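Local coordinates for mandelate racemase/muconate lactonizing enzyme, C-terminal domain protein (Paracoccus denitrificans, PDB 4DWD) that binds magnesium and, as a member of the mandelate racemase/muconate lactonizing enzyme family, probably acts as a hydro-lyase, at residues R138-V143 with I178-A183; G133-R138 with V159-D164; A56-P61 with H80-L85; I49-V54 with E88-A93; P113-L118 with V312-M317. All blocks are in the same frame, centred on the assembly; numbering follows the deposited sequence.

Contact 1: R138-V143 with I178-A183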
# COMPACT_ATOMS: atom_id res chain seq x y z
N ARG B 138 10.41 -40.66 -10.47
CA ARG B 138 10.51 -41.88 -9.65
C ARG B 138 9.16 -42.32 -9.11
O ARG B 138 8.27 -41.49 -8.92
CB ARG B 138 11.43 -41.63 -8.46
CG ARG B 138 12.89 -41.54 -8.80
CD ARG B 138 13.74 -41.50 -7.55
NE ARG B 138 15.14 -41.51 -7.94
CZ ARG B 138 15.99 -40.51 -7.73
NH1 ARG B 138 15.59 -39.43 -7.09
NH2 ARG B 138 17.24 -40.61 -8.16
N SER B 139 9.02 -43.62 -8.85
CA SER B 139 7.93 -44.12 -8.02
C SER B 139 8.22 -43.76 -6.55
O SER B 139 9.35 -43.43 -6.19
CB SER B 139 7.82 -45.64 -8.15
OG SER B 139 9.00 -46.24 -7.62
N VAL B 140 7.20 -43.87 -5.70
CA VAL B 140 7.39 -43.63 -4.28
C VAL B 140 8.51 -44.50 -3.70
O VAL B 140 9.36 -44.00 -2.97
CB VAL B 140 6.07 -43.86 -3.49
CG1 VAL B 140 6.33 -43.82 -1.98
CG2 VAL B 140 5.03 -42.81 -3.85
N ASP B 141 8.52 -45.80 -4.02
CA ASP B 141 9.54 -46.68 -3.46
C ASP B 141 10.94 -46.29 -3.93
O ASP B 141 11.90 -46.43 -3.19
CB ASP B 141 9.26 -48.16 -3.75
CG ASP B 141 9.27 -48.48 -5.24
OD1 ASP B 141 10.33 -48.84 -5.78
OD2 ASP B 141 8.21 -48.36 -5.87
N GLU B 142 11.03 -45.78 -5.16
CA GLU B 142 12.32 -45.33 -5.70
C GLU B 142 12.81 -44.06 -5.00
O GLU B 142 14.02 -43.91 -4.74
CB GLU B 142 12.24 -45.12 -7.21
CG GLU B 142 12.29 -46.42 -7.99
CD GLU B 142 11.70 -46.32 -9.39
OE1 GLU B 142 11.33 -45.21 -9.83
OE2 GLU B 142 11.59 -47.38 -10.04
N VAL B 143 11.89 -43.15 -4.67
CA VAL B 143 12.26 -41.97 -3.92
C VAL B 143 12.81 -42.38 -2.55
O VAL B 143 13.89 -41.95 -2.14
CB VAL B 143 11.06 -41.02 -3.73
CG1 VAL B 143 11.45 -39.86 -2.82
CG2 VAL B 143 10.56 -40.50 -5.08
N ILE B 178 2.69 -35.32 -2.91
CA ILE B 178 2.43 -35.33 -1.47
C ILE B 178 2.72 -36.72 -0.91
O ILE B 178 3.33 -36.85 0.16
CB ILE B 178 0.99 -34.87 -1.17
CG1 ILE B 178 0.86 -33.37 -1.52
CG2 ILE B 178 0.61 -35.12 0.28
CD1 ILE B 178 -0.56 -32.86 -1.60
N ALA B 179 2.31 -37.76 -1.64
CA ALA B 179 2.60 -39.15 -1.22
C ALA B 179 4.10 -39.42 -1.07
O ALA B 179 4.53 -40.11 -0.14
CB ALA B 179 1.94 -40.16 -2.16
N LYS B 180 4.90 -38.85 -1.98
CA LYS B 180 6.35 -39.01 -1.92
C LYS B 180 6.89 -38.25 -0.71
O LYS B 180 7.72 -38.76 0.04
CB LYS B 180 6.99 -38.50 -3.21
CG LYS B 180 6.74 -39.44 -4.39
CD LYS B 180 7.06 -38.78 -5.73
CE LYS B 180 6.89 -39.80 -6.84
NZ LYS B 180 7.02 -39.16 -8.18
N ALA B 181 6.39 -37.03 -0.50
CA ALA B 181 6.82 -36.26 0.68
C ALA B 181 6.47 -36.99 1.98
O ALA B 181 7.28 -37.03 2.91
CB ALA B 181 6.21 -34.86 0.65
N ARG B 182 5.28 -37.60 2.02
CA ARG B 182 4.84 -38.37 3.18
C ARG B 182 5.74 -39.57 3.43
O ARG B 182 6.17 -39.82 4.56
CB ARG B 182 3.37 -38.80 3.03
CG ARG B 182 2.87 -39.67 4.19
CD ARG B 182 1.38 -39.93 4.07
NE ARG B 182 0.63 -38.81 4.63
CZ ARG B 182 0.26 -38.71 5.91
NH1 ARG B 182 0.56 -39.68 6.77
NH2 ARG B 182 -0.41 -37.65 6.33
N ALA B 183 6.04 -40.31 2.36
CA ALA B 183 6.88 -41.50 2.50
C ALA B 183 8.28 -41.16 3.00
O ALA B 183 8.89 -41.92 3.77
CB ALA B 183 6.94 -42.23 1.17

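Contact 2: G133-R138 with V159-D164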
# COMPACT_ATOMS: atom_id res chain seq x y z
N GLY B 133 17.81 -35.14 -6.28
CA GLY B 133 16.99 -34.67 -7.41
C GLY B 133 16.27 -35.78 -8.14
O GLY B 133 16.40 -36.95 -7.79
N GLY B 134 15.50 -35.39 -9.15
CA GLY B 134 14.89 -36.33 -10.07
C GLY B 134 13.71 -37.12 -9.53
O GLY B 134 13.45 -38.23 -9.98
N ASN B 135 12.99 -36.55 -8.58
CA ASN B 135 11.90 -37.30 -7.96
C ASN B 135 10.57 -37.26 -8.68
O ASN B 135 9.68 -38.06 -8.38
CB ASN B 135 11.79 -36.91 -6.49
CG ASN B 135 13.02 -37.33 -5.73
OD1 ASN B 135 13.35 -38.52 -5.68
ND2 ASN B 135 13.74 -36.36 -5.18
N ALA B 136 10.43 -36.36 -9.65
CA ALA B 136 9.20 -36.34 -10.45
C ALA B 136 9.01 -37.67 -11.16
O ALA B 136 7.90 -38.20 -11.21
CB ALA B 136 9.20 -35.18 -11.43
N ALA B 137 10.11 -38.22 -11.68
CA ALA B 137 10.11 -39.41 -12.53
C ALA B 137 10.09 -40.72 -11.76
O ALA B 137 9.79 -41.77 -12.32
CB ALA B 137 11.31 -39.37 -13.47
N ARG B 138 10.41 -40.66 -10.47
CA ARG B 138 10.51 -41.88 -9.65
C ARG B 138 9.16 -42.32 -9.11
O ARG B 138 8.27 -41.49 -8.92
CB ARG B 138 11.43 -41.63 -8.46
CG ARG B 138 12.89 -41.54 -8.80
CD ARG B 138 13.74 -41.50 -7.55
NE ARG B 138 15.14 -41.51 -7.94
CZ ARG B 138 15.99 -40.51 -7.73
NH1 ARG B 138 15.59 -39.43 -7.09
NH2 ARG B 138 17.24 -40.61 -8.16
N VAL B 159 17.75 -33.12 4.73
CA VAL B 159 17.56 -33.74 3.41
C VAL B 159 16.66 -32.83 2.59
O VAL B 159 15.70 -32.28 3.12
CB VAL B 159 16.88 -35.12 3.55
CG1 VAL B 159 16.45 -35.65 2.19
CG2 VAL B 159 17.83 -36.09 4.24
N LYS B 160 16.98 -32.64 1.30
CA LYS B 160 16.06 -31.92 0.41
C LYS B 160 15.75 -32.83 -0.76
O LYS B 160 16.67 -33.35 -1.39
CB LYS B 160 16.67 -30.60 -0.08
CG LYS B 160 15.70 -29.73 -0.89
CD LYS B 160 16.30 -28.41 -1.31
CE LYS B 160 17.13 -28.56 -2.57
NZ LYS B 160 17.91 -27.32 -2.87
N ILE B 161 14.46 -33.03 -1.02
CA ILE B 161 14.02 -33.81 -2.18
C ILE B 161 13.56 -32.85 -3.28
O ILE B 161 12.70 -31.99 -3.06
CB ILE B 161 12.94 -34.86 -1.83
CG1 ILE B 161 11.81 -34.26 -0.97
CG2 ILE B 161 13.62 -36.01 -1.10
CD1 ILE B 161 10.66 -35.23 -0.68
N ARG B 162 14.15 -32.98 -4.46
CA ARG B 162 13.88 -32.07 -5.58
C ARG B 162 13.19 -32.82 -6.70
O ARG B 162 13.43 -34.01 -6.90
CB ARG B 162 15.18 -31.46 -6.13
CG ARG B 162 16.24 -31.12 -5.09
CD ARG B 162 17.32 -30.19 -5.66
NE ARG B 162 17.83 -30.69 -6.93
CZ ARG B 162 18.79 -31.60 -7.07
NH1 ARG B 162 19.41 -32.10 -6.00
NH2 ARG B 162 19.14 -32.01 -8.28
N TRP B 163 12.35 -32.11 -7.44
CA TRP B 163 11.51 -32.74 -8.45
C TRP B 163 12.13 -32.84 -9.80
O TRP B 163 12.07 -33.90 -10.43
CB TRP B 163 10.12 -32.10 -8.48
CG TRP B 163 9.16 -33.04 -7.82
CD1 TRP B 163 8.06 -33.66 -8.40
CD2 TRP B 163 9.25 -33.59 -6.47
NE1 TRP B 163 7.46 -34.51 -7.51
CE2 TRP B 163 8.13 -34.52 -6.33
CE3 TRP B 163 10.11 -33.41 -5.38
CZ2 TRP B 163 7.89 -35.22 -5.15
CZ3 TRP B 163 9.86 -34.11 -4.20
CH2 TRP B 163 8.78 -35.01 -4.09
N ASP B 164 12.72 -31.74 -10.25
CA ASP B 164 13.31 -31.67 -11.59
C ASP B 164 12.38 -32.19 -12.69
O ASP B 164 12.79 -33.00 -13.53
CB ASP B 164 14.66 -32.38 -11.60
CG ASP B 164 15.64 -31.73 -10.67
OD1 ASP B 164 15.89 -30.52 -10.85
OD2 ASP B 164 16.13 -32.41 -9.74
O HOH W 1 12.29 -36.11 -12.38

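Contact 3: A56-P61 with H80-L85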
# COMPACT_ATOMS: atom_id res chain seq x y z
N ALA B 56 36.01 -16.16 -23.26
CA ALA B 56 37.07 -16.17 -24.27
C ALA B 56 37.04 -14.93 -25.17
O ALA B 56 38.08 -14.33 -25.46
CB ALA B 56 37.01 -17.43 -25.11
N ARG B 57 35.85 -14.54 -25.62
CA ARG B 57 35.75 -13.45 -26.60
C ARG B 57 35.72 -12.07 -25.96
O ARG B 57 36.29 -11.12 -26.49
CB ARG B 57 34.49 -13.59 -27.45
CG ARG B 57 34.46 -14.74 -28.44
CD ARG B 57 33.26 -14.58 -29.38
NE ARG B 57 31.99 -14.49 -28.66
CZ ARG B 57 31.32 -15.54 -28.18
NH1 ARG B 57 31.78 -16.77 -28.36
NH2 ARG B 57 30.19 -15.36 -27.53
N ASP B 58 35.02 -11.96 -24.83
CA ASP B 58 34.68 -10.65 -24.28
C ASP B 58 35.51 -10.26 -23.06
O ASP B 58 35.94 -9.10 -22.94
CB ASP B 58 33.18 -10.55 -23.98
CG ASP B 58 32.31 -10.91 -25.18
OD1 ASP B 58 32.68 -10.57 -26.33
OD2 ASP B 58 31.25 -11.52 -24.97
N ILE B 59 35.73 -11.21 -22.15
CA ILE B 59 36.35 -10.89 -20.86
C ILE B 59 37.86 -11.06 -20.88
O ILE B 59 38.59 -10.15 -20.47
CB ILE B 59 35.71 -11.71 -19.72
CG1 ILE B 59 34.20 -11.45 -19.67
CG2 ILE B 59 36.37 -11.39 -18.39
CD1 ILE B 59 33.45 -12.40 -18.75
N ALA B 60 38.33 -12.21 -21.35
CA ALA B 60 39.76 -12.53 -21.38
C ALA B 60 40.64 -11.42 -21.98
O ALA B 60 41.63 -11.05 -21.34
CB ALA B 60 40.00 -13.87 -22.07
N PRO B 61 40.29 -10.89 -23.17
CA PRO B 61 41.18 -9.86 -23.75
C PRO B 61 41.29 -8.63 -22.86
O PRO B 61 42.30 -7.94 -22.88
CB PRO B 61 40.51 -9.50 -25.08
CG PRO B 61 39.61 -10.63 -25.40
CD PRO B 61 39.19 -11.25 -24.10
N HIS B 80 29.38 -3.89 -16.97
CA HIS B 80 28.75 -2.83 -17.72
C HIS B 80 28.98 -2.92 -19.21
O HIS B 80 28.10 -2.59 -19.99
CB HIS B 80 29.02 -1.48 -17.06
CG HIS B 80 28.23 -1.30 -15.77
ND1 HIS B 80 28.60 -1.90 -14.62
CD2 HIS B 80 27.03 -0.64 -15.50
CE1 HIS B 80 27.70 -1.62 -13.65
NE2 HIS B 80 26.73 -0.86 -14.19
N ARG B 81 30.15 -3.42 -19.62
CA ARG B 81 30.40 -3.72 -21.05
C ARG B 81 29.46 -4.81 -21.57
O ARG B 81 29.05 -4.79 -22.74
CB ARG B 81 31.84 -4.16 -21.28
CG ARG B 81 32.88 -3.13 -20.88
CD ARG B 81 33.99 -2.94 -21.90
NE ARG B 81 34.54 -4.18 -22.43
CZ ARG B 81 35.78 -4.31 -22.91
NH1 ARG B 81 36.19 -5.48 -23.38
NH2 ARG B 81 36.61 -3.27 -22.89
N LEU B 82 29.13 -5.76 -20.70
CA LEU B 82 28.35 -6.93 -21.09
C LEU B 82 26.86 -6.81 -20.79
O LEU B 82 26.10 -7.77 -20.98
CB LEU B 82 28.89 -8.18 -20.37
CG LEU B 82 30.31 -8.65 -20.65
CD1 LEU B 82 30.56 -9.95 -19.92
CD2 LEU B 82 30.52 -8.80 -22.14
N VAL B 83 26.42 -5.64 -20.34
CA VAL B 83 25.07 -5.52 -19.80
C VAL B 83 24.01 -5.90 -20.84
O VAL B 83 22.99 -6.50 -20.50
CB VAL B 83 24.83 -4.11 -19.20
CG1 VAL B 83 24.86 -3.04 -20.28
CG2 VAL B 83 23.53 -4.04 -18.40
N LYS B 84 24.26 -5.59 -22.11
CA LYS B 84 23.26 -5.85 -23.15
C LYS B 84 23.23 -7.31 -23.59
O LYS B 84 22.44 -7.67 -24.45
CB LYS B 84 23.45 -4.92 -24.35
CG LYS B 84 23.47 -3.42 -24.04
CD LYS B 84 22.08 -2.83 -24.23
CE LYS B 84 22.08 -1.31 -24.13
NZ LYS B 84 21.15 -0.71 -25.13
N LEU B 85 24.06 -8.15 -22.95
CA LEU B 85 23.95 -9.61 -23.09
C LEU B 85 22.93 -10.20 -22.13
O LEU B 85 22.72 -11.42 -22.12
CB LEU B 85 25.32 -10.30 -22.92
CG LEU B 85 26.42 -9.90 -23.90
CD1 LEU B 85 27.69 -10.68 -23.59
CD2 LEU B 85 25.97 -10.09 -25.35

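Contact 4: I49-V54 with E88-A93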
# COMPACT_ATOMS: atom_id res chain seq x y z
N ILE B 49 28.70 -23.64 -22.23
CA ILE B 49 29.49 -23.29 -23.42
C ILE B 49 29.33 -21.82 -23.80
O ILE B 49 30.32 -21.15 -24.12
CB ILE B 49 29.13 -24.21 -24.62
CG1 ILE B 49 29.27 -25.70 -24.23
CG2 ILE B 49 29.97 -23.85 -25.84
CD1 ILE B 49 30.65 -26.12 -23.76
N ALA B 50 28.11 -21.30 -23.71
CA ALA B 50 27.89 -19.89 -24.01
C ALA B 50 28.67 -19.01 -23.02
O ALA B 50 29.32 -18.05 -23.43
CB ALA B 50 26.40 -19.55 -24.00
N SER B 51 28.63 -19.34 -21.72
CA SER B 51 29.42 -18.58 -20.75
C SER B 51 30.92 -18.63 -21.05
O SER B 51 31.62 -17.62 -20.95
CB SER B 51 29.16 -19.04 -19.31
OG SER B 51 27.85 -18.71 -18.89
N LEU B 52 31.42 -19.80 -21.41
CA LEU B 52 32.82 -19.95 -21.76
C LEU B 52 33.20 -19.13 -23.00
O LEU B 52 34.29 -18.54 -23.03
CB LEU B 52 33.17 -21.43 -21.97
CG LEU B 52 33.10 -22.33 -20.72
CD1 LEU B 52 33.39 -23.77 -21.14
CD2 LEU B 52 34.07 -21.88 -19.63
N GLY B 53 32.31 -19.06 -23.98
CA GLY B 53 32.51 -18.20 -25.14
C GLY B 53 32.57 -16.72 -24.78
O GLY B 53 33.38 -15.97 -25.33
N VAL B 54 31.73 -16.29 -23.84
CA VAL B 54 31.76 -14.91 -23.38
C VAL B 54 33.08 -14.63 -22.66
O VAL B 54 33.69 -13.58 -22.85
CB VAL B 54 30.51 -14.58 -22.53
CG1 VAL B 54 30.68 -13.26 -21.80
CG2 VAL B 54 29.26 -14.55 -23.39
N GLU B 88 21.74 -11.53 -17.18
CA GLU B 88 21.32 -12.70 -16.40
C GLU B 88 21.72 -14.00 -17.06
O GLU B 88 21.53 -14.20 -18.26
CB GLU B 88 19.80 -12.73 -16.25
CG GLU B 88 19.19 -11.62 -15.40
CD GLU B 88 18.77 -10.42 -16.23
OE1 GLU B 88 19.39 -10.15 -17.29
OE2 GLU B 88 17.82 -9.72 -15.81
N GLY B 89 22.25 -14.92 -16.25
CA GLY B 89 22.52 -16.28 -16.72
C GLY B 89 23.89 -16.40 -17.35
O GLY B 89 24.90 -16.48 -16.65
N ILE B 90 23.94 -16.41 -18.67
CA ILE B 90 25.20 -16.65 -19.37
C ILE B 90 26.31 -15.67 -18.96
O ILE B 90 27.42 -16.09 -18.59
CB ILE B 90 24.98 -16.61 -20.89
CG1 ILE B 90 24.19 -17.85 -21.34
CG2 ILE B 90 26.33 -16.57 -21.62
CD1 ILE B 90 23.55 -17.72 -22.71
N ALA B 91 26.02 -14.38 -19.01
CA ALA B 91 27.04 -13.38 -18.72
C ALA B 91 27.38 -13.31 -17.23
O ALA B 91 28.55 -13.20 -16.87
CB ALA B 91 26.66 -12.01 -19.28
N THR B 92 26.37 -13.36 -16.35
CA THR B 92 26.69 -13.34 -14.93
C THR B 92 27.51 -14.56 -14.49
O THR B 92 28.35 -14.44 -13.61
CB THR B 92 25.46 -13.15 -14.01
OG1 THR B 92 24.49 -14.18 -14.24
CG2 THR B 92 24.81 -11.77 -14.26
N ALA B 93 27.26 -15.73 -15.10
CA ALA B 93 28.06 -16.92 -14.77
C ALA B 93 29.50 -16.78 -15.27
O ALA B 93 30.43 -17.19 -14.58
CB ALA B 93 27.43 -18.19 -15.32

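Contact 5: P113-L118 with V312-M317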
# COMPACT_ATOMS: atom_id res chain seq x y z
N PRO B 113 44.10 -18.33 3.05
CA PRO B 113 42.84 -18.88 2.55
C PRO B 113 41.83 -17.75 2.35
O PRO B 113 41.85 -16.75 3.08
CB PRO B 113 42.38 -19.80 3.68
CG PRO B 113 43.07 -19.31 4.90
CD PRO B 113 44.38 -18.73 4.44
N ILE B 114 40.93 -17.92 1.40
CA ILE B 114 39.95 -16.88 1.10
C ILE B 114 39.14 -16.45 2.33
O ILE B 114 38.95 -15.26 2.54
CB ILE B 114 39.07 -17.29 -0.10
CG1 ILE B 114 39.92 -17.18 -1.37
CG2 ILE B 114 37.83 -16.41 -0.22
CD1 ILE B 114 39.35 -17.95 -2.55
N TYR B 115 38.72 -17.39 3.19
CA TYR B 115 37.91 -16.99 4.35
C TYR B 115 38.65 -16.05 5.31
O TYR B 115 38.02 -15.23 5.97
CB TYR B 115 37.35 -18.20 5.11
CG TYR B 115 38.37 -19.06 5.83
CD1 TYR B 115 38.82 -18.73 7.12
CD2 TYR B 115 38.86 -20.24 5.26
CE1 TYR B 115 39.74 -19.53 7.79
CE2 TYR B 115 39.77 -21.05 5.92
CZ TYR B 115 40.21 -20.68 7.18
OH TYR B 115 41.12 -21.49 7.82
N LYS B 116 39.98 -16.18 5.38
CA LYS B 116 40.77 -15.26 6.20
C LYS B 116 40.70 -13.87 5.60
O LYS B 116 40.46 -12.89 6.31
CB LYS B 116 42.21 -15.75 6.35
CG LYS B 116 42.36 -16.88 7.36
CD LYS B 116 42.35 -16.33 8.77
CE LYS B 116 42.38 -17.44 9.81
NZ LYS B 116 42.40 -16.88 11.19
N LEU B 117 40.86 -13.79 4.28
CA LEU B 117 40.75 -12.51 3.56
C LEU B 117 39.37 -11.87 3.67
O LEU B 117 39.25 -10.64 3.66
CB LEU B 117 41.17 -12.66 2.10
CG LEU B 117 42.64 -13.08 1.91
CD1 LEU B 117 42.94 -13.30 0.44
CD2 LEU B 117 43.64 -12.09 2.51
N LEU B 118 38.34 -12.70 3.80
CA LEU B 118 36.96 -12.22 3.96
C LEU B 118 36.59 -11.81 5.39
O LEU B 118 35.43 -11.49 5.65
CB LEU B 118 35.98 -13.26 3.46
CG LEU B 118 36.05 -13.59 1.97
CD1 LEU B 118 35.15 -14.77 1.68
CD2 LEU B 118 35.63 -12.40 1.12
N VAL B 312 32.69 -18.66 1.45
CA VAL B 312 31.70 -17.63 1.77
C VAL B 312 30.83 -18.03 2.95
O VAL B 312 30.62 -17.25 3.86
CB VAL B 312 30.84 -17.28 0.53
CG1 VAL B 312 29.59 -16.49 0.92
CG2 VAL B 312 31.67 -16.51 -0.49
N LEU B 313 30.33 -19.27 2.96
CA LEU B 313 29.45 -19.67 4.06
C LEU B 313 30.13 -19.76 5.43
O LEU B 313 29.47 -19.60 6.46
CB LEU B 313 28.69 -20.96 3.72
CG LEU B 313 27.61 -20.69 2.66
CD1 LEU B 313 27.04 -21.99 2.12
CD2 LEU B 313 26.49 -19.80 3.21
N SER B 314 31.44 -19.98 5.44
CA SER B 314 32.18 -19.99 6.70
C SER B 314 32.11 -18.62 7.38
O SER B 314 32.25 -18.54 8.62
CB SER B 314 33.64 -20.41 6.48
OG SER B 314 34.42 -19.36 5.91
N THR B 315 31.86 -17.57 6.59
CA THR B 315 31.83 -16.18 7.10
C THR B 315 30.44 -15.73 7.55
O THR B 315 30.29 -14.64 8.10
CB THR B 315 32.32 -15.13 6.06
OG1 THR B 315 31.30 -14.90 5.07
CG2 THR B 315 33.63 -15.56 5.40
N LEU B 316 29.42 -16.55 7.29
CA LEU B 316 28.03 -16.20 7.57
C LEU B 316 27.71 -16.42 9.04
O LEU B 316 27.80 -17.54 9.54
CB LEU B 316 27.08 -17.03 6.68
CG LEU B 316 25.57 -16.77 6.79
CD1 LEU B 316 25.19 -15.38 6.28
CD2 LEU B 316 24.78 -17.84 6.06
N MSE B 317 27.37 -15.35 9.74
CA MSE B 317 27.10 -15.44 11.18
C MSE B 317 25.89 -16.30 11.45
O MSE B 317 26.01 -17.34 12.10
CB MSE B 317 26.93 -14.04 11.75
CG MSE B 317 26.67 -14.10 13.25
SE MSE B 317 26.54 -12.27 13.98
CE MSE B 317 25.23 -11.54 12.67

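Contact 1: R138-V143 with I178-A183
Lys180 reaches out from helix 174-188 and sets its ammonium group on the backbone carbonyl of Arg138, with NZ 2.7 Å from Arg138 O and a C=O...N angle of 160°, almost head-on to the carbonyl. Beyond CG the lysine chain is fully extended, which carries NZ past the first turn of helix 140-154 to the loop ahead of it; a second bond, to the carbonyl of Asn135, shares the charge. The aliphatic part of the chain is the tightly packed region. Val143 CG2 lies across it at about a right angle, 4.0 Å from Lys180 CD, and Val140 CG2 meets Lys180 CG at 3.8 Å. Val140 turns its other methyl, CG1, to Ala183 CB at 3.6 Å, while Ala179 is touched only loosely. A methionine in place of Lys180 would probably leave the carbonyls of Arg138 and Asn135 without their shared donor. The opposite flank of the helix start is polar and exposed: Ser139 and Glu142 form a capping box, in which Glu142 N gives a bond to Ser139 OG and Ser139 N one to Glu142 OE1. The contact thus joins two consecutive outer helices of the barrel domain, with Lys180 also lying against Trp163 in the loop after strand 158-162, and helix 204-216 packing on the far side of helix 174-188.

Contact 2: G133-R138 with V159-D164
Asn135 binds the carbonyl of Arg162 twice. Its backbone N lies 3.1 Å from Arg162 O in the carbonyl plane, and its side-chain ND2 reaches the same oxygen at 2.9 Å from a position tilted out of that plane; CG lies anti to the carbonyl carbon (chi1 -65°), beside the backbone N, which brings the two donors to one acceptor. One residue on, Ala136 N donates to a lone pair of Trp163 O at 3.1 Å, and one residue back, Gly134 N meets the anti lone pair of Asp164 OD2. The indole of Trp163 turns one face to the loop: Asn135 CB stands 4.0 Å from the centroid of the six-membered ring, only 9° off its normal, in a CH-pi contact, while Ala136 CB packs on Trp163 CD1 at 3.6 Å. Gly133 CA rests over one face of the Arg162 guanidinium, where a side chain on the glycine would clash with Arg162 and Asp164.

A second shell fixes these groups. Arg138 NH1 bonds both Gly133 O and Asn135 OD1, the latter at 2.8 Å, which holds the Asn135 amide in its rotation. A water links Ala137 N to Trp163 O, and Phe196 stacks on Trp163. Arg162 pairs with Asp327 through NH1 and more distantly with Asp164 through NH2. Loop and guanidinium are thus both fixed beside Asp197, a residue of the calcium site seen in this protein.

Contact 3: A56-P61 with H80-L85
Leu82 points its two methyls at different residues of helix 49-63. CD2 packs against Asp58 CB at 3.7 Å, the two side chains meeting at a slant, whereas CD1 touches Ile59 CG1 at 3.9 Å, with the isoleucine lying across the leucine at about a right angle. Leu85, one turn further along, comes at Asp58 from the opposite direction and brings its CD1 to 3.9 Å from Asp58 OD2, an apolar neighbour for a carboxylate oxygen. In Leu82, CG is anti to the carbonyl carbon (chi1 -63°), a setting that directs the branched end across to the other helix. Arg81 is bent at chi2 and chi3 and folds along the exposed side, where the guanidinium turns its edge to the backbone carbonyl of Asp58; NH1 and Asp58 O are 3.7 Å apart, a loose approach.

With Leu82 cut back to alanine, the contacts to Asp58 CB and Ile59 CG1 are gone, and a gap is likely to open between helix 49-63 and the end of helix 71-81. Further in, Ile59 packs on Ala94, Leu95 and Cys98 of helix 90-110, while Leu46 of a neighbouring subunit covers both Asp58 and Leu82. Helix 49-63 has a wider pi-type turn at 56-59 and a kink at Pro61. Leu82 and Leu85, just after helix 71-81, belong to the helical part of the N-terminal capping domain characteristic of the enolase superfamily.

Contact 4: I49-V54 with E88-A93
Ile90 and Ser51 bring together the starts of helices 49-63 and 90-110, two members of the helical bundle in the enolase-type N-terminal capping domain. Their CA atoms are 4.8 Å apart, a close approach made possible by small residues such as Ala50, Ser51 and Ala93.

The apolar contacts centre on Ile90. Its CD1 meets Ala50 CB at 3.6 Å, and its CG2 lies 3.6 Å from Ser51 N, pressed on the backbone of the facing helix. The same methyl touches Val54 CG2 at 4.0 Å, the valine and isoleucine side chains lying at about a right angle. With CG2 anti to the backbone N and CG1 anti to the carbonyl carbon, Ile90 ends its CG1 branch on Ala50, while CG2 lies over the Ala50-Ser51 backbone and reaches Val54. Leu85 of a neighbouring subunit packs on it as well, and Arg57 of that subunit covers Ala50.

Polar bonding between the helices rests on Ser51, whose CB carries the hydroxyl past Ala93 CB, 3.6 Å from OG. There Ser51 OG donates to a lone pair of Ile90 O, in the carbonyl plane, at 2.7 Å.

Contact 5: P113-L118 with V312-M317
The short helix 114-117 meets the C-terminal end of helix 304-314 with Tyr115 and Thr315 closest, their CA atoms 6.7 Å apart. The contact joins the N-terminal capping domain to the barrel domain of this enolase-superfamily fold. Leu118 and Thr315 make its apolar part: Thr315 CG2 sits 3.8 Å from Leu118 CB and also near Leu118 CD1, the two side chains crossing at about a right angle. Leu118 CD1 extends to Val312 CG2 at 4.5 Å, a looser contact, and Trp103 of helix 90-110 and Ile278 of helix 277-291 pack round the same leucine.

Tyr115 meets the 312-317 segment by its base rather than its ring. CB faces Ser314; with CG between the backbone N and the carbonyl carbon (chi1 68°) the ring swings away from the contact, with Pro113 CG over one ring face. Ser314 OG lies 3.3 Å from Tyr115 CB and is oblique to the ring; the hydroxyl bonds to the carbonyl of His311. The neighbouring Lys116 turns outward to form salt bridges with Glu67 and Asp70 of a neighbouring subunit.

Thr315 uses its two branches for different tasks. CG2 faces Leu118, whereas OG1 turns back to its own backbone and donates to Val312 O at 2.7 Å in the carbonyl plane, an oxygen that also accepts from Thr315 N.

How the contacts relate
From the N terminus, helix 49-63 is used first, by contacts 4 and 3. Contact 4 closes a loop from 49-54 to 88-93, and contact 3 is nested within it; the two touch through Val54, and both lie in the capping domain and border a neighbouring subunit. Contact 5 then opens at 113-118 and closes only at 312-317, a span that brings the end of that domain back to the barrel. Within it lie contacts 2 and 1, whose segments alternate along the chain and share Arg138. Their centres are 9 Å apart, and together they tie successive barrel strands and helices; the centre of contact 2 is about 36 Å from that of contact 3.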